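Local coordinates for ABC transporter, solute-binding protein (Staphylococcus aureus, PDB 6LKK) that binds glucose 6-phosphate in the cleft of a periplasmic-binding-protein fold and acts as the sugar-phosphate sensor of a two-component signalling system, at residues G140-H143 / M144-I147; S239-V242 / Q243-V247; I102-S106 / D107-D111; G34-Q37 / V38-N42; D191-T194 / W195-G199. All blocks are in the same frame, centred on the assembly; numbering follows the deposited sequence.

Contact 1. Residues G140-H143 / M144-I147; sequences GYQH and MRAI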
loop_
_atom_site.group_PDB
_atom_site.type_symbol
_atom_site.label_atom_id
_atom_site.label_comp_id
_atom_site.label_asym_id
_atom_site.label_seq_id
_atom_site.Cartn_x
_atom_site.Cartn_y
_atom_site.Cartn_z
ATOM N N GLY A 140 1.858 -0.915 -8.078
ATOM C CA GLY A 140 1.803 -0.740 -9.521
ATOM C C GLY A 140 0.384 -0.562 -10.025
ATOM O O GLY A 140 0.108 0.319 -10.843
ATOM N N TYR A 141 -0.539 -1.391 -9.533
ATOM C CA TYR A 141 -1.937 -1.278 -9.931
ATOM C C TYR A 141 -2.497 0.100 -9.596
ATOM O O TYR A 141 -3.126 0.750 -10.437
ATOM C CB TYR A 141 -2.755 -2.375 -9.248
ATOM C CG TYR A 141 -4.235 -2.304 -9.530
ATOM C CD1 TYR A 141 -4.769 -2.858 -10.684
ATOM C CD2 TYR A 141 -5.102 -1.691 -8.636
ATOM C CE1 TYR A 141 -6.126 -2.798 -10.943
ATOM C CE2 TYR A 141 -6.459 -1.627 -8.885
ATOM C CZ TYR A 141 -6.964 -2.179 -10.040
ATOM O OH TYR A 141 -8.316 -2.115 -10.289
ATOM N N GLN A 142 -2.271 0.567 -8.366
ATOM C CA GLN A 142 -2.842 1.843 -7.946
ATOM C C GLN A 142 -2.272 3.000 -8.759
ATOM O O GLN A 142 -2.997 3.943 -9.102
ATOM C CB GLN A 142 -2.600 2.056 -6.451
ATOM C CG GLN A 142 -3.430 1.140 -5.558
ATOM C CD GLN A 142 -4.917 1.439 -5.624
ATOM O OE1 GLN A 142 -5.634 0.888 -6.457
ATOM N NE2 GLN A 142 -5.389 2.313 -4.743
ATOM N N HIS A 143 -0.979 2.945 -9.084
ATOM C CA HIS A 143 -0.386 3.984 -9.919
ATOM C C HIS A 143 -0.989 3.984 -11.319
ATOM O O HIS A 143 -1.232 5.051 -11.894
ATOM C CB HIS A 143 1.126 3.800 -9.995
ATOM C CG HIS A 143 1.871 4.438 -8.866
ATOM N ND1 HIS A 143 2.077 5.799 -8.788
ATOM C CD2 HIS A 143 2.468 3.903 -7.776
ATOM C CE1 HIS A 143 2.769 6.075 -7.697
ATOM N NE2 HIS A 143 3.021 4.942 -7.067
ATOM N N MET A 144 -1.219 2.801 -11.895
ATOM C CA MET A 144 -1.820 2.752 -13.223
ATOM C C MET A 144 -3.233 3.317 -13.194
ATOM O O MET A 144 -3.655 4.000 -14.135
ATOM C CB MET A 144 -1.822 1.321 -13.761
ATOM C CG MET A 144 -0.444 0.734 -14.083
ATOM S SD MET A 144 0.666 1.804 -15.028
ATOM C CE MET A 144 1.591 2.591 -13.710
ATOM N N ARG A 145 -3.982 3.048 -12.120
ATOM C CA ARG A 145 -5.286 3.680 -11.953
ATOM C C ARG A 145 -5.152 5.194 -11.836
ATOM O O ARG A 145 -5.966 5.942 -12.390
ATOM C CB ARG A 145 -6.002 3.115 -10.724
ATOM C CG ARG A 145 -6.509 1.690 -10.887
ATOM C CD ARG A 145 -7.870 1.508 -10.229
ATOM N NE ARG A 145 -8.925 2.197 -10.970
ATOM C CZ ARG A 145 -10.210 2.193 -10.629
ATOM N NH1 ARG A 145 -10.619 1.536 -9.552
ATOM N NH2 ARG A 145 -11.092 2.852 -11.368
ATOM N N ALA A 146 -4.130 5.669 -11.120
ATOM C CA ALA A 146 -3.930 7.110 -10.987
ATOM C C ALA A 146 -3.668 7.755 -12.342
ATOM O O ALA A 146 -4.206 8.826 -12.644
ATOM C CB ALA A 146 -2.773 7.397 -10.030
ATOM N N ILE A 147 -2.845 7.114 -13.172
ATOM C CA ILE A 147 -2.550 7.654 -14.494
ATOM C C ILE A 147 -3.793 7.613 -15.374
ATOM O O ILE A 147 -4.088 8.571 -16.101
ATOM C CB ILE A 147 -1.371 6.884 -15.117
ATOM C CG1 ILE A 147 -0.096 7.156 -14.312
ATOM C CG2 ILE A 147 -1.173 7.266 -16.585
ATOM C CD1 ILE A 147 1.089 6.320 -14.718
#
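Tyr141 sends its ring out with CG anti to the backbone N (chi1 177°), while Arg145, one turn further on, starts beside its own N and then bends at chi2 and chi3, which leaves the two side chains alongside each other and pointing the same way. The aliphatic stem of the arginine does the touching. CG of Arg145 lies over one face of the phenol, 4.2 Å from the Tyr141 ring centroid, a CH-pi contact. Beyond it, CD of Arg145 comes within 3.7 Å of OH of Tyr141, and the guanidinium is turned 62° from the ring plane. Both residues ride on helix 138-151 of the periplasmic-binding-protein fold, a helix whose first residues, Thr138 and Thr139, bind glucose 6-phosphate. In its i to i+4 ladder, Arg145 N gives to Tyr141 O at 3.0 Å. Phe289 of helix 286-293 meets both side chains, Arg145 through a cation-pi contact and Tyr141 ring to ring. Met144 doubles back instead, bringing its CE to 3.9 Å from CB of His143. The imidazole of His143 is held at both nitrogens, by Tyr117 OH and Ser187 O, and Gln142 NE2 gives to Asn214 OD1, probably steadying an amide whose ND2 binds the ligand.

Contact 2. Residues S239-V242 / Q243-V247; sequences SRSV and QQRLV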
loop_
_atom_site.group_PDB
_atom_site.type_symbol
_atom_site.label_atom_id
_atom_site.label_comp_id
_atom_site.label_asym_id
_atom_site.label_seq_id
_atom_site.Cartn_x
_atom_site.Cartn_y
_atom_site.Cartn_z
ATOM N N SER A 239 -6.631 -0.435 17.085
ATOM C CA SER A 239 -6.892 0.278 18.324
ATOM C C SER A 239 -6.231 1.654 18.310
ATOM O O SER A 239 -5.296 1.920 17.549
ATOM C CB SER A 239 -6.387 -0.525 19.523
ATOM O OG SER A 239 -4.970 -0.553 19.562
ATOM N N ARG A 240 -6.726 2.534 19.183
ATOM C CA ARG A 240 -6.196 3.893 19.242
ATOM C C ARG A 240 -4.721 3.896 19.628
ATOM O O ARG A 240 -3.902 4.556 18.978
ATOM C CB ARG A 240 -7.008 4.736 20.229
ATOM C CG ARG A 240 -6.606 6.216 20.234
ATOM C CD ARG A 240 -7.089 6.954 21.476
ATOM N NE ARG A 240 -6.660 6.287 22.701
ATOM C CZ ARG A 240 -5.411 6.281 23.160
ATOM N NH1 ARG A 240 -4.444 6.907 22.500
ATOM N NH2 ARG A 240 -5.126 5.638 24.283
ATOM N N SER A 241 -4.359 3.174 20.692
ATOM C CA SER A 241 -2.988 3.270 21.187
ATOM C C SER A 241 -1.996 2.718 20.172
ATOM O O SER A 241 -0.909 3.278 19.993
ATOM C CB SER A 241 -2.851 2.548 22.529
ATOM O OG SER A 241 -3.072 1.157 22.399
ATOM N N VAL A 242 -2.354 1.635 19.484
ATOM C CA VAL A 242 -1.448 1.056 18.498
ATOM C C VAL A 242 -1.366 1.943 17.261
ATOM O O VAL A 242 -0.279 2.178 16.721
ATOM C CB VAL A 242 -1.891 -0.377 18.151
ATOM C CG1 VAL A 242 -1.080 -0.937 16.993
ATOM C CG2 VAL A 242 -1.758 -1.269 19.375
ATOM N N GLN A 243 -2.509 2.450 16.793
ATOM C CA GLN A 243 -2.496 3.382 15.669
ATOM C C GLN A 243 -1.675 4.622 16.003
ATOM O O GLN A 243 -0.929 5.131 15.159
ATOM C CB GLN A 243 -3.927 3.767 15.297
ATOM C CG GLN A 243 -4.736 2.638 14.667
ATOM C CD GLN A 243 -4.633 2.604 13.155
ATOM O OE1 GLN A 243 -4.702 3.639 12.491
ATOM N NE2 GLN A 243 -4.471 1.407 12.600
ATOM N N GLN A 244 -1.800 5.116 17.237
ATOM C CA GLN A 244 -1.022 6.273 17.668
ATOM C C GLN A 244 0.471 5.966 17.644
ATOM O O GLN A 244 1.284 6.825 17.274
ATOM C CB GLN A 244 -1.472 6.694 19.068
ATOM C CG GLN A 244 -0.770 7.916 19.634
ATOM C CD GLN A 244 -1.198 9.213 18.969
ATOM O OE1 GLN A 244 -2.332 9.351 18.517
ATOM N NE2 GLN A 244 -0.288 10.174 18.912
ATOM N N ARG A 245 0.851 4.744 18.029
ATOM C CA ARG A 245 2.255 4.350 17.982
ATOM C C ARG A 245 2.775 4.331 16.551
ATOM O O ARG A 245 3.911 4.744 16.290
ATOM C CB ARG A 245 2.440 2.977 18.628
ATOM C CG ARG A 245 2.518 2.984 20.147
ATOM C CD ARG A 245 2.671 1.565 20.672
ATOM N NE ARG A 245 1.527 1.157 21.484
ATOM C CZ ARG A 245 1.121 -0.100 21.643
ATOM N NH1 ARG A 245 1.749 -1.099 21.034
ATOM N NH2 ARG A 245 0.070 -0.358 22.408
ATOM N N LEU A 246 1.966 3.840 15.608
ATOM C CA LEU A 246 2.393 3.810 14.213
ATOM C C LEU A 246 2.548 5.218 13.655
ATOM O O LEU A 246 3.479 5.491 12.889
ATOM C CB LEU A 246 1.397 3.004 13.379
ATOM C CG LEU A 246 1.362 1.501 13.664
ATOM C CD1 LEU A 246 0.176 0.844 12.975
ATOM C CD2 LEU A 246 2.665 0.850 13.216
ATOM N N VAL A 247 1.644 6.126 14.024
ATOM C CA VAL A 247 1.766 7.518 13.598
ATOM C C VAL A 247 3.039 8.133 14.166
ATOM O O VAL A 247 3.833 8.747 13.443
ATOM C CB VAL A 247 0.516 8.311 14.023
ATOM C CG1 VAL A 247 0.715 9.807 13.820
ATOM C CG2 VAL A 247 -0.699 7.834 13.244
HETATM O O HOH W 1 -4.531 8.763 20.115
#
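The guanidinium of Arg245 carries a methyl of Val242 on one face: CG2 stands 3.4 Å above its plane, offset toward the rim. The other flat cation, that of Arg240, is met at its edge, in plane, by a water. All this decorates the first turns of helix 240-250, with Ser239 as the N-cap; its OG accepts from Val242 N in a weak capping bond of 3.4 Å and is also bonded to Tyr236 O. Val242 and Arg245 cross obliquely, and the methyl reaches the cation because CG2 sits beside the valine's own N while CG1 is the branch anti to it (chi1 172°). NH1 of Arg245 is bonded to Tyr236 OH, so the group is pinned at one end as well as covered on a face. On the buried flank, Gln243 passes close to the cap, its CG 3.0 Å from Ser239 O, then bends at chi2 to place its amide against strands 92-105 and 253-254: OE1 is bonded to Ser254 and Ile255, NE2 to the carbonyls of Phe95 and Leu237. Toward the outside the water bridges two side chains, accepting from Arg240 NH1 at 3.0 Å and donating at 2.8 Å to Gln244 OE1, which also accepts from Ser260 N.

Contact 3. Residues I102-S106 / D107-D111; sequences IVVNS and DLQGD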
loop_
_atom_site.group_PDB
_atom_site.type_symbol
_atom_site.label_atom_id
_atom_site.label_comp_id
_atom_site.label_asym_id
_atom_site.label_seq_id
_atom_site.Cartn_x
_atom_site.Cartn_y
_atom_site.Cartn_z
ATOM N N ILE A 102 5.606 9.401 -6.115
ATOM C CA ILE A 102 6.777 9.316 -6.975
ATOM C C ILE A 102 8.002 9.535 -6.105
ATOM O O ILE A 102 8.023 10.438 -5.261
ATOM C CB ILE A 102 6.708 10.357 -8.107
ATOM C CG1 ILE A 102 5.520 10.079 -9.025
ATOM C CG2 ILE A 102 8.014 10.372 -8.907
ATOM C CD1 ILE A 102 5.210 11.214 -9.977
ATOM N N VAL A 103 9.025 8.711 -6.296
ATOM C CA VAL A 103 10.305 8.899 -5.626
ATOM C C VAL A 103 11.337 9.291 -6.670
ATOM O O VAL A 103 11.378 8.723 -7.767
ATOM C CB VAL A 103 10.743 7.645 -4.844
ATOM C CG1 VAL A 103 9.854 7.467 -3.617
ATOM C CG2 VAL A 103 10.716 6.408 -5.731
ATOM N N VAL A 104 12.156 10.279 -6.328
ATOM C CA VAL A 104 13.149 10.848 -7.228
ATOM C C VAL A 104 14.505 10.764 -6.548
ATOM O O VAL A 104 14.623 11.034 -5.350
ATOM C CB VAL A 104 12.808 12.311 -7.581
ATOM C CG1 VAL A 104 13.868 12.906 -8.503
ATOM C CG2 VAL A 104 11.426 12.397 -8.212
ATOM N N ASN A 105 15.528 10.383 -7.308
ATOM C CA ASN A 105 16.888 10.399 -6.783
ATOM C C ASN A 105 17.415 11.822 -6.895
ATOM O O ASN A 105 17.582 12.347 -8.001
ATOM C CB ASN A 105 17.781 9.407 -7.523
ATOM C CG ASN A 105 19.194 9.374 -6.963
ATOM O OD1 ASN A 105 19.877 10.397 -6.918
ATOM N ND2 ASN A 105 19.624 8.205 -6.501
ATOM N N SER A 106 17.665 12.451 -5.748
ATOM C CA SER A 106 18.020 13.861 -5.703
ATOM C C SER A 106 19.490 14.119 -6.009
ATOM O O SER A 106 19.872 15.283 -6.176
ATOM C CB SER A 106 17.662 14.437 -4.331
ATOM O OG SER A 106 18.261 13.685 -3.288
ATOM N N ASP A 107 20.320 13.078 -6.086
ATOM C CA ASP A 107 21.690 13.242 -6.558
ATOM C C ASP A 107 21.792 13.152 -8.073
ATOM O O ASP A 107 22.661 13.801 -8.667
ATOM C CB ASP A 107 22.608 12.194 -5.919
ATOM C CG ASP A 107 23.080 12.594 -4.532
ATOM O OD1 ASP A 107 22.786 13.730 -4.105
ATOM O OD2 ASP A 107 23.752 11.771 -3.869
ATOM N N LEU A 108 20.922 12.372 -8.715
ATOM C CA LEU A 108 20.901 12.277 -10.168
ATOM C C LEU A 108 20.031 13.344 -10.813
ATOM O O LEU A 108 20.253 13.687 -11.980
ATOM C CB LEU A 108 20.388 10.901 -10.601
ATOM C CG LEU A 108 21.236 9.696 -10.197
ATOM C CD1 LEU A 108 20.498 8.411 -10.513
ATOM C CD2 LEU A 108 22.581 9.731 -10.905
ATOM N N GLN A 109 19.066 13.885 -10.071
ATOM C CA GLN A 109 18.047 14.738 -10.671
ATOM C C GLN A 109 18.658 15.970 -11.325
ATOM O O GLN A 109 18.269 16.347 -12.438
ATOM C CB GLN A 109 17.036 15.147 -9.602
ATOM C CG GLN A 109 15.885 15.980 -10.117
ATOM C CD GLN A 109 14.889 16.306 -9.026
ATOM O OE1 GLN A 109 15.194 16.201 -7.837
ATOM N NE2 GLN A 109 13.689 16.703 -9.424
ATOM N N GLY A 110 19.606 16.613 -10.654
ATOM C CA GLY A 110 20.132 17.867 -11.168
ATOM C C GLY A 110 19.016 18.883 -11.318
ATOM O O GLY A 110 18.196 19.078 -10.413
ATOM N N ASP A 111 18.972 19.534 -12.476
ATOM C CA ASP A 111 17.984 20.571 -12.745
ATOM C C ASP A 111 16.684 20.024 -13.320
ATOM O O ASP A 111 15.786 20.814 -13.629
ATOM C CB ASP A 111 18.568 21.613 -13.703
ATOM C CG ASP A 111 19.700 22.407 -13.082
ATOM O OD1 ASP A 111 19.684 22.608 -11.849
ATOM O OD2 ASP A 111 20.607 22.830 -13.830
HETATM O O HOH W 2 20.751 14.582 -2.635
HETATM O O HOH W 3 17.935 17.599 -6.311
#
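Asn105 turns its amide back onto the residues that follow it, and its OD1 is the tight spot of this turn. Two backbone donors share that oxygen: Asp107 N at 2.8 Å and Leu108 N at 2.9 Å, reaching it from opposite faces of the amide plane. With its amide swung beside the carbonyl carbon (chi1 -178°), Asn105 can serve both, and CG of Leu108 leans against OD1 of Asn105 at 3.6 Å. The bond to Asp107 N makes this an Asx turn, set at the end of the long strand 92-105 of the mixed sheet. A weak bond from Gln109 N to Asn105 O rounds off the turn, while ND2 of Asn105 is taken by Val177 O at the end of helix 170-178. Also on the packed side, Gln109 runs out extended and crosses Val104 at about a right angle, the valine CG1 touching the glutamine CD at 3.6 Å. The outer side is looser and wet. One water lies 2.7 Å from Ser106 OG and donates to Asp107 OD1 at the same 2.7 Å, spanning two side chains that do not bond each other directly. Another donates to Ser106 O at 3.0 Å and, weakly, to OE1 of Gln109.

Contact 4. Residues G34-Q37 / V38-N42; sequences GSTQ and VLLSN. With G6P (6-O-phosphono-alpha-D-glucopyranose), chain B.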
loop_
_atom_site.group_PDB
_atom_site.type_symbol
_atom_site.label_atom_id
_atom_site.label_comp_id
_atom_site.label_asym_id
_atom_site.label_seq_id
_atom_site.Cartn_x
_atom_site.Cartn_y
_atom_site.Cartn_z
ATOM N N GLY A 34 5.156 -10.913 0.618
ATOM C CA GLY A 34 5.070 -11.046 -0.823
ATOM C C GLY A 34 4.249 -9.921 -1.407
ATOM O O GLY A 34 3.630 -9.130 -0.691
ATOM N N SER A 35 4.265 -9.848 -2.736
ATOM C CA SER A 35 3.397 -8.907 -3.429
ATOM C C SER A 35 1.942 -9.221 -3.104
ATOM O O SER A 35 1.571 -10.378 -2.894
ATOM C CB SER A 35 3.633 -8.974 -4.937
ATOM O OG SER A 35 4.973 -8.649 -5.253
ATOM N N THR A 36 1.112 -8.174 -3.058
ATOM C CA THR A 36 -0.265 -8.328 -2.591
ATOM C C THR A 36 -0.987 -9.444 -3.337
ATOM O O THR A 36 -1.542 -10.362 -2.725
ATOM C CB THR A 36 -1.037 -7.013 -2.747
ATOM O OG1 THR A 36 -0.417 -5.977 -1.970
ATOM C CG2 THR A 36 -2.477 -7.179 -2.277
ATOM N N GLN A 37 -1.002 -9.373 -4.669
ATOM C CA GLN A 37 -1.780 -10.337 -5.438
ATOM C C GLN A 37 -1.128 -11.712 -5.451
ATOM O O GLN A 37 -1.827 -12.723 -5.580
ATOM C CB GLN A 37 -1.989 -9.825 -6.859
ATOM C CG GLN A 37 -2.898 -8.609 -6.941
ATOM C CD GLN A 37 -4.271 -8.876 -6.357
ATOM O OE1 GLN A 37 -4.874 -9.918 -6.615
ATOM N NE2 GLN A 37 -4.764 -7.941 -5.555
ATOM N N VAL A 38 0.197 -11.778 -5.324
ATOM C CA VAL A 38 0.862 -13.072 -5.205
ATOM C C VAL A 38 0.454 -13.754 -3.906
ATOM O O VAL A 38 0.147 -14.952 -3.883
ATOM C CB VAL A 38 2.389 -12.902 -5.300
ATOM C CG1 VAL A 38 3.093 -14.240 -5.102
ATOM C CG2 VAL A 38 2.770 -12.297 -6.642
ATOM N N LEU A 39 0.446 -13.002 -2.803
ATOM C CA LEU A 39 -0.030 -13.544 -1.535
ATOM C C LEU A 39 -1.460 -14.051 -1.666
ATOM O O LEU A 39 -1.784 -15.157 -1.218
ATOM C CB LEU A 39 0.065 -12.477 -0.443
ATOM C CG LEU A 39 1.470 -12.114 0.044
ATOM C CD1 LEU A 39 1.414 -10.869 0.916
ATOM C CD2 LEU A 39 2.098 -13.266 0.812
ATOM N N LEU A 40 -2.334 -13.253 -2.283
ATOM C CA LEU A 40 -3.729 -13.650 -2.421
ATOM C C LEU A 40 -3.872 -14.869 -3.324
ATOM O O LEU A 40 -4.709 -15.743 -3.070
ATOM C CB LEU A 40 -4.554 -12.482 -2.958
ATOM C CG LEU A 40 -4.765 -11.327 -1.976
ATOM C CD1 LEU A 40 -5.283 -10.087 -2.692
ATOM C CD2 LEU A 40 -5.728 -11.740 -0.871
ATOM N N SER A 41 -3.058 -14.951 -4.378
ATOM C CA SER A 41 -3.141 -16.091 -5.286
ATOM C C SER A 41 -2.622 -17.363 -4.628
ATOM O O SER A 41 -3.244 -18.426 -4.747
ATOM C CB SER A 41 -2.365 -15.796 -6.567
ATOM O OG SER A 41 -3.001 -14.781 -7.324
ATOM N N ASN A 42 -1.485 -17.281 -3.933
ATOM C CA ASN A 42 -0.962 -18.453 -3.240
ATOM C C ASN A 42 -1.891 -18.876 -2.109
ATOM O O ASN A 42 -2.109 -20.074 -1.891
ATOM C CB ASN A 42 0.443 -18.165 -2.710
ATOM C CG ASN A 42 1.454 -17.956 -3.824
ATOM O OD1 ASN A 42 1.214 -18.329 -4.972
ATOM N ND2 ASN A 42 2.596 -17.370 -3.485
HETATM C C1 G6P B . 0.689 -0.686 -1.366
HETATM C C2 G6P B . -0.108 -0.678 -0.038
HETATM C C3 G6P B . 0.596 -1.297 1.112
HETATM C C4 G6P B . 1.387 -2.453 0.688
HETATM C C5 G6P B . 2.533 -1.975 -0.197
HETATM C C6 G6P B . 3.275 -3.140 -0.770
HETATM O O1 G6P B . 0.723 0.598 -1.911
HETATM O O2 G6P B . -0.457 0.671 0.317
HETATM O O3 G6P B . -0.424 -1.747 2.106
HETATM O O4 G6P B . 1.951 -3.128 1.840
HETATM O O5 G6P B . 2.078 -1.148 -1.332
HETATM O O6 G6P B . 2.372 -3.935 -1.505
HETATM P P G6P B . 2.760 -4.399 -3.084
HETATM O O1P G6P B . 1.673 -5.340 -3.571
HETATM O O2P G6P B . 4.123 -5.118 -3.101
HETATM O O3P G6P B . 2.809 -3.197 -3.954
HETATM O O HOH W 4 -4.337 -12.395 -7.175
#
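Ser35 occupies the N-cap of helix 36-45, and its carbonyl takes an almost straight bond from Leu39 N at 2.9 Å, yet its hydroxyl makes no capping bond; at this helix end a phosphate is the partner. O1P of the bound glucose 6-phosphate is gripped twice by Thr36, by its N at 2.9 Å and by its OG1 at 2.7 Å. One torsion explains the pincer: OG1 stands beside the threonine's own N (chi1 -61°), so hydroxyl and amide point at the same oxygen. Thr138 OG1, from the start of another helix, bonds to the Thr36 hydroxyl and probably helps hold it in place. With the positive end of the helix dipole directed at it, the phosphate charge is probably stabilised further.

Behind the ligand the turn packs closely. CG2 of Thr36, the branch turned away from the sugar phosphate, lies alongside Leu40, whose CD1 also comes within 3.6 Å of NE2 of Gln37. That NE2 is bonded to Thr63 O. Leu39 folds back over the approach to the helix, its CD1 3.2 Å from O of Gly34, while CG2 of Val38 rests on CB of Ser35 at 3.8 Å. On the outer flank a water sits between OE1 of Gln37 and OG of Ser41, 2.7 Å from the latter. The arrangement is that of an anion-binding helix N-terminus, here facing the cleft of a periplasmic-binding-protein fold, where Gly58, Thr138, Thr139, Thr170, Asn214 and Asp216 supply further bonds to the sugar phosphate.

Contact 5. Residues D191-T194 / W195-G199; sequences DART and WKNKG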
loop_
_atom_site.group_PDB
_atom_site.type_symbol
_atom_site.label_atom_id
_atom_site.label_comp_id
_atom_site.label_asym_id
_atom_site.label_seq_id
_atom_site.Cartn_x
_atom_site.Cartn_y
_atom_site.Cartn_z
ATOM N N ASP A 191 7.423 3.241 2.127
ATOM C CA ASP A 191 8.646 2.699 1.543
ATOM C C ASP A 191 9.622 3.813 1.189
ATOM O O ASP A 191 10.830 3.694 1.429
ATOM C CB ASP A 191 8.286 1.867 0.313
ATOM C CG ASP A 191 9.123 0.605 0.181
ATOM O OD1 ASP A 191 10.015 0.364 1.025
ATOM O OD2 ASP A 191 8.875 -0.155 -0.779
ATOM N N ALA A 192 9.112 4.911 0.631
ATOM C CA ALA A 192 9.960 6.061 0.357
ATOM C C ALA A 192 10.551 6.624 1.643
ATOM O O ALA A 192 11.742 6.953 1.700
ATOM C CB ALA A 192 9.153 7.130 -0.375
ATOM N N ARG A 193 9.733 6.735 2.691
ATOM C CA ARG A 193 10.217 7.284 3.952
ATOM C C ARG A 193 11.343 6.439 4.528
ATOM O O ARG A 193 12.327 6.978 5.047
ATOM C CB ARG A 193 9.066 7.384 4.953
ATOM C CG ARG A 193 9.475 7.920 6.318
ATOM C CD ARG A 193 8.294 7.959 7.269
ATOM N NE ARG A 193 8.673 8.435 8.596
ATOM C CZ ARG A 193 9.280 7.694 9.518
ATOM N NH1 ARG A 193 9.596 6.431 9.267
ATOM N NH2 ARG A 193 9.576 8.221 10.697
ATOM N N THR A 194 11.211 5.112 4.462
ATOM C CA THR A 194 12.227 4.225 5.019
ATOM C C THR A 194 13.601 4.532 4.443
ATOM O O THR A 194 14.591 4.630 5.177
ATOM C CB THR A 194 11.849 2.768 4.744
ATOM O OG1 THR A 194 10.640 2.449 5.442
ATOM C CG2 THR A 194 12.955 1.818 5.194
ATOM N N TRP A 195 13.679 4.688 3.122
ATOM C CA TRP A 195 14.969 4.892 2.482
ATOM C C TRP A 195 15.462 6.323 2.637
ATOM O O TRP A 195 16.672 6.540 2.789
ATOM C CB TRP A 195 14.880 4.487 1.011
ATOM C CG TRP A 195 14.787 3.004 0.859
ATOM C CD1 TRP A 195 13.673 2.231 1.011
ATOM C CD2 TRP A 195 15.860 2.106 0.554
ATOM N NE1 TRP A 195 13.985 0.906 0.811
ATOM C CE2 TRP A 195 15.321 0.804 0.527
ATOM C CE3 TRP A 195 17.223 2.278 0.294
ATOM C CZ2 TRP A 195 16.097 -0.320 0.250
ATOM C CZ3 TRP A 195 17.991 1.159 0.019
ATOM C CH2 TRP A 195 17.426 -0.121 -0.001
ATOM N N LYS A 196 14.560 7.308 2.630
ATOM C CA LYS A 196 14.987 8.681 2.878
ATOM C C LYS A 196 15.558 8.827 4.282
ATOM O O LYS A 196 16.558 9.528 4.486
ATOM C CB LYS A 196 13.824 9.652 2.673
ATOM C CG LYS A 196 14.257 11.112 2.722
ATOM C CD LYS A 196 13.143 12.052 2.299
ATOM C CE LYS A 196 13.591 13.507 2.366
ATOM N NZ LYS A 196 14.606 13.840 1.330
ATOM N N ASN A 197 14.947 8.167 5.264
ATOM C CA ASN A 197 15.416 8.260 6.640
ATOM C C ASN A 197 16.683 7.451 6.892
ATOM O O ASN A 197 17.319 7.644 7.933
ATOM C CB ASN A 197 14.314 7.816 7.602
ATOM C CG ASN A 197 13.240 8.875 7.780
ATOM O OD1 ASN A 197 13.175 9.843 7.021
ATOM N ND2 ASN A 197 12.393 8.697 8.787
ATOM N N LYS A 198 17.061 6.560 5.976
ATOM C CA LYS A 198 18.379 5.938 6.007
ATOM C C LYS A 198 19.443 6.800 5.336
ATOM O O LYS A 198 20.583 6.350 5.184
ATOM C CB LYS A 198 18.334 4.558 5.342
ATOM C CG LYS A 198 17.589 3.494 6.147
ATOM C CD LYS A 198 17.721 2.105 5.521
ATOM C CE LYS A 198 17.018 2.011 4.172
ATOM N NZ LYS A 198 17.133 0.657 3.555
ATOM N N GLY A 199 19.098 8.020 4.933
ATOM C CA GLY A 199 20.063 8.946 4.383
ATOM C C GLY A 199 20.249 8.879 2.886
ATOM O O GLY A 199 21.122 9.582 2.359
HETATM O O HOH W 5 12.081 -1.245 1.010
#
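From Asp191 the chain is helical, but its bonds vary: Lys196 N to Ala192 O is regular at 3.0 Å, whereas Trp195 N to Asp191 O is stretched to a weak 3.5 Å, and Lys198 N to Thr194 O is weak as well. At the stretched step the indole comes close, its CD1 3.2 Å from Asp191 O, which lies at the ring edge and in plane. Trp195 and Asp191 point the same way, and a water ties their polar ends together, donating to Asp191 OD1 at 2.6 Å and accepting from Trp195 NE1 at 2.9 Å. The other carboxylate oxygen, OD2, is bonded to Ser171, and with its side chain about 4 Å from that of the ligand-binding Thr170, Asp191 probably belongs to the second shell of the sugar-phosphate site.

One face of the indole is roofed by Lys198, whose NZ is 3.3 Å above the ring plane, over its centre, and Tyr200 meets the same tryptophan edge-to-face. Further round, Asn197 lays its ND2 over the centre of the Arg193 guanidinium, 3.3 Å above the plane, with amide and guanidinium 61° apart. ND2 of Asn197 and NH2 of Arg193 are both donors and do not bond each other; the arginine, fully extended from CG to NE, takes its charge elsewhere, NE making a salt bridge to Asp251. On another flank Lys196 NZ is bonded to Val202 O. Gly199, phi 90°, is the C-prime residue that ends the helix: Gly199 N gives to Lys196 O and Tyr200 N to Trp195 O, the paired bonds of a Schellman motif.

Overall arrangement
All five contacts are local, each closing a helical turn or a strand end, and along the chain they follow in series, neither nesting nor crossing. Contact 4 comes first, at the helix after strand 28-33; contact 3 then ends the long strand 92-105. Contact 1 lies on helix 138-151, contact 5 on helix 189-197 and contact 2 on helix 240-250. Contacts 3 and 5 touch, Val103 CG1 meeting Ala192 CB at 3.3 Å, which packs the helix onto the sheet. Contact 4 binds the phosphate directly; contacts 1 and 5 stand behind other ligand residues. Contacts 1 and 2 lie on opposite sides of the chain's centre, their own centres about 28 Å apart.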